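Local structure of odorant binding protein, antennal (3R1P) at residues V40-F54 and D98-Y110. The protein probably binds odorant molecules in the mosquito antenna, and here holds palmitic acid among its helices. Numbering follows the deposited sequence.
Sequences VPTAPAAKCYIHCLF and DKCETAYETVKCY. With PLM (palmitic acid), chain G.
Cys48 and Cys100 join helix 44-54 to helix 99-110 through a disulfide, one of four in this all-helical odorant-binding protein of the PBP/GOBP family, and the contact illustrates how a covalent staple and side-chain packing can occur together at a steep helix crossing. The axes of segments 44-54 and 99-110 approach to 7.4 Å at 81°, consistent with the small Ala103 at the crossing, whose CB lies 3.5 Å from His51 N, against the other backbone. From this crossing the larger side chains fan out. On one flank Lys47, extended beyond CG, lays its chain over a face of the Tyr104 ring: CE stands 3.6 Å from the ring centroid in a CH-pi contact, and NZ, 4.2 Å from the same centroid, adds a cation-pi interaction. Lys47 NZ also forms a salt bridge to Glu101, lying 3.0 Å from Glu101 OE1 on the syn side but 23° out of the carboxylate plane, with a weak bond to OE2; Glu101 starts out away from helix 44-54, and the bend at chi2 (-67°) brings its carboxylate back to the lysine. Lys108, on the tyrosine's own helix, sets CG over the opposite face, offset toward the rim. Near the disulfide, Lys99 CB sits over the centre of the His51 ring. The inner flank is apolar: Val107 CG2 meets both Ile50 CG2 and Phe54 CZ, while Val107 CG1 lies 3.6 Å from CE of the palmitic acid, and Leu53 CD1 approaches the same chain at C9. The two helices thus line part of the ligand pocket. At the outer end, Tyr104 OH accepts a hydrogen bond from Lys108 NZ and is linked to Val40 O by a water 2.8 Å from the hydroxyl oxygen.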
# COMPACT_ATOMS: atom_id res chain seq x y z
N VAL A 40 3.54 2.91 -8.97
CA VAL A 40 2.94 3.08 -7.64
C VAL A 40 2.11 4.37 -7.72
O VAL A 40 2.67 5.40 -8.11
CB VAL A 40 3.98 3.12 -6.49
CG1 VAL A 40 3.29 3.37 -5.14
CG2 VAL A 40 4.79 1.83 -6.45
N PRO A 41 0.78 4.32 -7.46
CA PRO A 41 -0.05 5.54 -7.59
C PRO A 41 0.48 6.72 -6.77
O PRO A 41 0.92 6.52 -5.63
CB PRO A 41 -1.44 5.07 -7.16
CG PRO A 41 -1.43 3.59 -7.38
CD PRO A 41 -0.04 3.16 -7.04
N THR A 42 0.48 7.92 -7.38
CA THR A 42 1.07 9.13 -6.80
C THR A 42 0.12 10.21 -6.31
O THR A 42 0.58 11.16 -5.67
CB THR A 42 2.11 9.72 -7.77
OG1 THR A 42 1.47 10.08 -9.00
CG2 THR A 42 3.28 8.78 -8.02
N ALA A 43 -1.19 10.10 -6.60
CA ALA A 43 -2.16 11.10 -6.14
C ALA A 43 -2.11 11.23 -4.61
O ALA A 43 -1.92 10.21 -3.94
CB ALA A 43 -3.57 10.71 -6.58
N PRO A 44 -2.28 12.45 -4.03
CA PRO A 44 -2.28 12.58 -2.56
C PRO A 44 -3.27 11.63 -1.89
O PRO A 44 -2.97 11.09 -0.83
CB PRO A 44 -2.69 14.04 -2.34
CG PRO A 44 -2.27 14.74 -3.57
CD PRO A 44 -2.51 13.76 -4.68
N ALA A 45 -4.41 11.39 -2.56
CA ALA A 45 -5.48 10.50 -2.11
C ALA A 45 -5.15 9.01 -2.31
O ALA A 45 -5.64 8.18 -1.53
CB ALA A 45 -6.78 10.85 -2.84
N ALA A 46 -4.35 8.67 -3.35
CA ALA A 46 -3.97 7.27 -3.60
C ALA A 46 -2.89 6.82 -2.61
O ALA A 46 -2.85 5.64 -2.25
CB ALA A 46 -3.47 7.11 -5.03
N LYS A 47 -2.04 7.76 -2.17
CA LYS A 47 -0.99 7.54 -1.15
C LYS A 47 -1.66 7.21 0.18
O LYS A 47 -1.17 6.34 0.90
CB LYS A 47 -0.08 8.76 -1.00
CG LYS A 47 0.78 9.02 -2.24
CD LYS A 47 1.68 10.20 -2.01
CE LYS A 47 2.61 10.41 -3.18
NZ LYS A 47 3.59 11.49 -2.89
N CYS A 48 -2.83 7.85 0.47
CA CYS A 48 -3.62 7.58 1.67
C CYS A 48 -4.31 6.23 1.59
O CYS A 48 -4.45 5.57 2.63
CB CYS A 48 -4.60 8.71 1.96
SG CYS A 48 -3.81 10.26 2.45
N TYR A 49 -4.67 5.76 0.36
CA TYR A 49 -5.26 4.44 0.13
C TYR A 49 -4.27 3.36 0.61
O TYR A 49 -4.67 2.39 1.26
CB TYR A 49 -5.64 4.26 -1.37
CG TYR A 49 -5.93 2.83 -1.77
CD1 TYR A 49 -7.23 2.32 -1.72
CD2 TYR A 49 -4.92 1.98 -2.23
CE1 TYR A 49 -7.50 1.00 -2.07
CE2 TYR A 49 -5.19 0.67 -2.61
CZ TYR A 49 -6.48 0.18 -2.52
OH TYR A 49 -6.73 -1.13 -2.88
N ILE A 50 -2.98 3.54 0.29
CA ILE A 50 -1.89 2.63 0.68
C ILE A 50 -1.77 2.60 2.21
O ILE A 50 -1.69 1.49 2.77
CB ILE A 50 -0.56 2.99 -0.01
CG1 ILE A 50 -0.71 3.03 -1.56
CG2 ILE A 50 0.54 2.00 0.43
CD1 ILE A 50 0.50 3.64 -2.34
N HIS A 51 -1.79 3.79 2.87
CA HIS A 51 -1.74 3.86 4.35
C HIS A 51 -2.91 3.08 4.92
O HIS A 51 -2.71 2.29 5.84
CB HIS A 51 -1.73 5.31 4.89
CG HIS A 51 -1.98 5.34 6.37
ND1 HIS A 51 -3.21 5.68 6.89
CD2 HIS A 51 -1.18 4.91 7.38
CE1 HIS A 51 -3.11 5.53 8.20
NE2 HIS A 51 -1.90 5.07 8.54
N CYS A 52 -4.12 3.28 4.34
CA CYS A 52 -5.31 2.57 4.77
C CYS A 52 -5.13 1.04 4.74
O CYS A 52 -5.51 0.38 5.70
CB CYS A 52 -6.53 3.02 3.97
SG CYS A 52 -8.04 2.13 4.39
N LEU A 53 -4.52 0.49 3.65
CA LEU A 53 -4.24 -0.95 3.51
C LEU A 53 -3.34 -1.47 4.63
O LEU A 53 -3.56 -2.57 5.14
CB LEU A 53 -3.56 -1.26 2.17
CG LEU A 53 -4.36 -1.15 0.88
CD1 LEU A 53 -3.48 -1.54 -0.32
CD2 LEU A 53 -5.58 -2.05 0.90
N PHE A 54 -2.29 -0.71 4.99
CA PHE A 54 -1.36 -1.08 6.06
C PHE A 54 -2.04 -1.02 7.43
O PHE A 54 -1.86 -1.92 8.24
CB PHE A 54 -0.10 -0.22 6.01
CG PHE A 54 0.79 -0.46 4.82
CD1 PHE A 54 1.52 0.58 4.24
CD2 PHE A 54 0.94 -1.74 4.28
CE1 PHE A 54 2.38 0.34 3.18
CE2 PHE A 54 1.79 -1.97 3.20
CZ PHE A 54 2.50 -0.93 2.66
N ASP A 98 3.94 12.65 7.56
CA ASP A 98 2.62 12.33 7.00
C ASP A 98 2.44 10.82 6.79
O ASP A 98 3.25 10.21 6.10
CB ASP A 98 2.40 13.11 5.71
CG ASP A 98 0.99 13.00 5.16
OD1 ASP A 98 0.20 13.94 5.35
OD2 ASP A 98 0.68 11.96 4.55
N LYS A 99 1.37 10.24 7.38
CA LYS A 99 1.04 8.81 7.32
C LYS A 99 0.93 8.30 5.88
O LYS A 99 1.38 7.20 5.57
CB LYS A 99 -0.27 8.51 8.08
CG LYS A 99 -0.18 8.72 9.58
CD LYS A 99 -1.45 8.22 10.28
CE LYS A 99 -1.25 8.08 11.78
NZ LYS A 99 -1.06 9.39 12.45
N CYS A 100 0.33 9.12 4.99
CA CYS A 100 0.17 8.74 3.59
C CYS A 100 1.49 8.75 2.85
O CYS A 100 1.74 7.83 2.06
CB CYS A 100 -0.88 9.62 2.91
SG CYS A 100 -2.42 9.74 3.84
N GLU A 101 2.36 9.74 3.12
CA GLU A 101 3.70 9.81 2.52
C GLU A 101 4.58 8.66 3.02
O GLU A 101 5.33 8.08 2.24
CB GLU A 101 4.36 11.16 2.81
CG GLU A 101 3.72 12.34 2.08
CD GLU A 101 3.84 12.39 0.56
OE1 GLU A 101 4.54 11.55 -0.05
OE2 GLU A 101 3.25 13.34 -0.01
N THR A 102 4.44 8.29 4.32
CA THR A 102 5.20 7.18 4.91
C THR A 102 4.86 5.87 4.18
O THR A 102 5.78 5.12 3.83
CB THR A 102 4.93 7.09 6.44
OG1 THR A 102 5.40 8.27 7.08
CG2 THR A 102 5.59 5.87 7.08
N ALA A 103 3.56 5.60 3.94
CA ALA A 103 3.11 4.37 3.26
C ALA A 103 3.55 4.34 1.81
O ALA A 103 4.03 3.29 1.34
CB ALA A 103 1.60 4.23 3.35
N TYR A 104 3.42 5.48 1.10
CA TYR A 104 3.86 5.61 -0.28
C TYR A 104 5.37 5.36 -0.41
O TYR A 104 5.78 4.55 -1.25
CB TYR A 104 3.49 6.99 -0.85
CG TYR A 104 4.11 7.26 -2.21
CD1 TYR A 104 3.58 6.69 -3.37
CD2 TYR A 104 5.24 8.06 -2.33
CE1 TYR A 104 4.16 6.92 -4.62
CE2 TYR A 104 5.83 8.29 -3.57
CZ TYR A 104 5.28 7.73 -4.71
OH TYR A 104 5.88 7.94 -5.93
N GLU A 105 6.19 6.05 0.40
CA GLU A 105 7.64 5.91 0.37
C GLU A 105 8.10 4.50 0.71
O GLU A 105 9.08 4.02 0.14
CB GLU A 105 8.32 6.92 1.30
CG GLU A 105 8.32 8.35 0.79
CD GLU A 105 9.14 9.32 1.63
OE1 GLU A 105 10.09 8.87 2.32
OE2 GLU A 105 8.85 10.53 1.58
N THR A 106 7.38 3.81 1.62
CA THR A 106 7.71 2.43 1.99
C THR A 106 7.50 1.50 0.77
O THR A 106 8.38 0.68 0.47
CB THR A 106 6.92 1.99 3.25
OG1 THR A 106 7.22 2.86 4.34
CG2 THR A 106 7.21 0.54 3.65
N VAL A 107 6.35 1.63 0.08
CA VAL A 107 6.02 0.83 -1.12
C VAL A 107 7.03 1.10 -2.25
O VAL A 107 7.54 0.14 -2.84
CB VAL A 107 4.54 1.02 -1.55
CG1 VAL A 107 4.26 0.40 -2.92
CG2 VAL A 107 3.61 0.42 -0.51
N LYS A 108 7.37 2.37 -2.49
CA LYS A 108 8.37 2.78 -3.49
C LYS A 108 9.72 2.12 -3.23
O LYS A 108 10.35 1.62 -4.16
CB LYS A 108 8.54 4.32 -3.50
CG LYS A 108 7.42 5.05 -4.24
CD LYS A 108 7.34 4.75 -5.76
CE LYS A 108 8.51 5.28 -6.57
NZ LYS A 108 8.59 6.77 -6.58
N CYS A 109 10.13 2.07 -1.95
CA CYS A 109 11.37 1.47 -1.48
C CYS A 109 11.35 -0.07 -1.67
O CYS A 109 12.28 -0.63 -2.25
CB CYS A 109 11.61 1.87 -0.03
SG CYS A 109 13.13 1.23 0.73
N TYR A 110 10.30 -0.73 -1.14
CA TYR A 110 10.16 -2.18 -1.09
C TYR A 110 9.68 -2.88 -2.36
O TYR A 110 10.25 -3.91 -2.72
CB TYR A 110 9.32 -2.58 0.13
CG TYR A 110 9.51 -4.02 0.56
CD1 TYR A 110 10.71 -4.45 1.11
CD2 TYR A 110 8.48 -4.95 0.43
CE1 TYR A 110 10.90 -5.78 1.49
CE2 TYR A 110 8.65 -6.27 0.83
CZ TYR A 110 9.86 -6.68 1.38
OH TYR A 110 10.03 -7.99 1.78
C1 PLM G . -5.18 -11.77 3.10
O1 PLM G . -5.62 -12.94 3.11
O2 PLM G . -5.07 -11.10 4.16
C2 PLM G . -4.77 -11.16 1.77
C3 PLM G . -4.31 -9.70 1.90
C4 PLM G . -3.43 -9.26 0.73
C5 PLM G . -3.48 -7.75 0.52
C6 PLM G . -2.09 -7.13 0.31
C7 PLM G . -2.12 -5.61 0.47
C8 PLM G . -0.71 -5.03 0.50
C9 PLM G . -0.59 -3.77 -0.37
CA PLM G . 0.88 -3.43 -0.63
CB PLM G . 1.03 -2.33 -1.67
CC PLM G . 0.95 -2.90 -3.08
CD PLM G . 1.83 -2.13 -4.07
CE PLM G . 1.24 -0.79 -4.54
CF PLM G . -0.26 -0.62 -4.26
CG PLM G . -1.10 -1.32 -5.31
O HOH W 1 5.39 6.31 -8.21